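Local coordinates for B12-binding domain-containing protein (Kitasatospora setae, PDB 6WTE) that binds cobalamin and a [4Fe-4S] cluster and acts as a radical S-adenosylmethionine methylase, TsrM, that works by non-radical catalysis, at residues T374-L379 and M398-T403. Residues are numbered along the deposited sequence; the frame is centred on the assembly and turned at random.
With EDO (1,2-ethanediol), chain K.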
loop_
_atom_site.group_PDB
_atom_site.type_symbol
_atom_site.label_atom_id
_atom_site.label_comp_id
_atom_site.label_asym_id
_atom_site.label_seq_id
_atom_site.Cartn_x
_atom_site.Cartn_y
_atom_site.Cartn_z
ATOM N N THR A 374 15.639 -13.130 -3.341
ATOM C CA THR A 374 14.222 -13.454 -3.444
ATOM C C THR A 374 13.560 -13.434 -2.078
ATOM O O THR A 374 14.103 -13.970 -1.106
ATOM C CB THR A 374 14.017 -14.836 -4.065
ATOM O OG1 THR A 374 14.859 -15.779 -3.391
ATOM C CG2 THR A 374 14.368 -14.818 -5.542
ATOM N N MET A 375 12.371 -12.841 -2.014
ATOM C CA MET A 375 11.506 -12.967 -0.852
ATOM C C MET A 375 10.172 -13.545 -1.300
ATOM O O MET A 375 9.474 -12.935 -2.117
ATOM C CB MET A 375 11.291 -11.628 -0.159
ATOM C CG MET A 375 10.327 -11.755 0.984
ATOM S SD MET A 375 10.626 -10.518 2.226
ATOM C CE MET A 375 9.287 -10.889 3.362
ATOM N N VAL A 376 9.825 -14.716 -0.771
ATOM C CA VAL A 376 8.569 -15.389 -1.097
ATOM C C VAL A 376 7.602 -15.206 0.063
ATOM O O VAL A 376 7.942 -15.499 1.216
ATOM C CB VAL A 376 8.800 -16.881 -1.391
ATOM C CG1 VAL A 376 7.472 -17.586 -1.669
ATOM C CG2 VAL A 376 9.745 -17.044 -2.566
ATOM N N GLU A 377 6.384 -14.757 -0.245
ATOM C CA GLU A 377 5.378 -14.436 0.758
ATOM C C GLU A 377 4.251 -15.462 0.738
ATOM O O GLU A 377 3.813 -15.894 -0.331
ATOM C CB GLU A 377 4.794 -13.043 0.523
ATOM C CG GLU A 377 5.841 -11.960 0.406
ATOM C CD GLU A 377 5.981 -11.150 1.671
ATOM O OE1 GLU A 377 5.662 -11.677 2.763
ATOM O OE2 GLU A 377 6.414 -9.984 1.571
ATOM N N ALA A 378 3.805 -15.860 1.928
ATOM C CA ALA A 378 2.642 -16.717 2.102
ATOM C C ALA A 378 1.631 -16.040 3.020
ATOM O O ALA A 378 1.999 -15.300 3.936
ATOM C CB ALA A 378 3.038 -18.074 2.691
ATOM N N LEU A 379 0.349 -16.289 2.763
ATOM C CA LEU A 379 -0.728 -15.777 3.607
ATOM C C LEU A 379 -1.585 -16.950 4.052
ATOM O O LEU A 379 -2.100 -17.696 3.215
ATOM C CB LEU A 379 -1.574 -14.736 2.866
ATOM C CG LEU A 379 -2.825 -14.259 3.607
ATOM C CD1 LEU A 379 -2.489 -13.664 4.973
ATOM C CD2 LEU A 379 -3.593 -13.259 2.747
ATOM N N MET A 398 9.398 -23.435 2.095
ATOM C CA MET A 398 10.714 -23.432 2.722
ATOM C C MET A 398 11.740 -24.180 1.878
ATOM O O MET A 398 12.924 -23.822 1.880
ATOM C CB MET A 398 10.626 -24.032 4.128
ATOM C CG MET A 398 9.892 -23.143 5.122
ATOM S SD MET A 398 10.742 -21.568 5.372
ATOM C CE MET A 398 12.245 -22.176 6.131
ATOM N N ALA A 399 11.305 -25.199 1.133
ATOM C CA ALA A 399 12.222 -25.956 0.287
ATOM C C ALA A 399 12.700 -25.163 -0.923
ATOM O O ALA A 399 13.649 -25.594 -1.587
ATOM C CB ALA A 399 11.560 -27.262 -0.167
ATOM N N LEU A 400 12.070 -24.021 -1.225
ATOM C CA LEU A 400 12.543 -23.162 -2.310
ATOM C C LEU A 400 13.923 -22.587 -2.025
ATOM O O LEU A 400 14.647 -22.228 -2.960
ATOM C CB LEU A 400 11.563 -22.011 -2.540
ATOM C CG LEU A 400 10.183 -22.327 -3.105
ATOM C CD1 LEU A 400 9.304 -21.100 -2.951
ATOM C CD2 LEU A 400 10.302 -22.715 -4.570
ATOM N N ASP A 401 14.293 -22.464 -0.750
ATOM C CA ASP A 401 15.526 -21.784 -0.350
ATOM C C ASP A 401 15.543 -20.333 -0.827
ATOM O O ASP A 401 16.578 -19.809 -1.242
ATOM C CB ASP A 401 16.768 -22.530 -0.851
ATOM C CG ASP A 401 17.099 -23.745 -0.008
ATOM O OD1 ASP A 401 16.429 -23.943 1.029
ATOM O OD2 ASP A 401 18.024 -24.500 -0.386
ATOM N N ALA A 402 14.389 -19.671 -0.766
ATOM C CA ALA A 402 14.357 -18.244 -1.043
ATOM C C ALA A 402 15.212 -17.507 -0.025
ATOM O O ALA A 402 15.424 -17.981 1.095
ATOM C CB ALA A 402 12.925 -17.718 -1.001
ATOM N N THR A 403 15.717 -16.338 -0.419
ATOM C CA THR A 403 16.542 -15.571 0.510
ATOM C C THR A 403 15.792 -15.342 1.809
ATOM O O THR A 403 16.319 -15.576 2.902
ATOM C CB THR A 403 16.958 -14.228 -0.095
ATOM O OG1 THR A 403 17.467 -14.424 -1.418
ATOM C CG2 THR A 403 18.021 -13.567 0.778
HETATM C C1 EDO K . 20.197 -15.964 -1.041
HETATM O O1 EDO K . 19.009 -16.394 -1.712
HETATM C C2 EDO K . 21.258 -15.677 -2.093
HETATM O O2 EDO K . 22.407 -15.123 -1.448
#
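Two threonines, Thr374 and Thr403, trade hydrogen bonds here, each hydroxyl taking the backbone N-H of the other residue. The bond from Thr374 N to Thr403 OG1 is 3.0 Å long and almost straight, 172° at the hydrogen; the return bond, Thr403 N to Thr374 OG1, is a little longer at 3.1 Å. Because the Thr374 hydroxyl sits between its own backbone N and carbonyl carbon (chi1 49°), it can look across at Thr403. At Thr403 the OG1 is also hydrogen-bonded to O1 of an ethanediol, 2.5 Å away, a molecule probably picked up from the crystallisation liquor.

The pair sits where a beta-alpha-beta crossover closes: strand 373-380 leads into helix 387-398, and the loop after it turns back into strand 404-412, which runs parallel beside the first strand in the radical SAM core. Val404 is backbone-bonded to both Thr374 and Val376, and Gly406 to Val376, so the parallel pairing picks up directly after Thr403.

Further along strand 373-380 the contact turns apolar. Ala402 brings its CB to 3.6 Å from Val376 CG2 and lies equally close to Thr374 OG1. Next to it, Leu400 extends CD1 over both methyls of Val376, nearest CG2 at 4.1 Å, the two side chains crossing at about a right angle. Helix 357-369 touches the same leucine through Phe357, Thr360 and Glu361, and the Thr374 side chain through Cys367. Arg552 binds the carbonyl oxygens of Ala402 and Thr403 through NH2 and NE respectively.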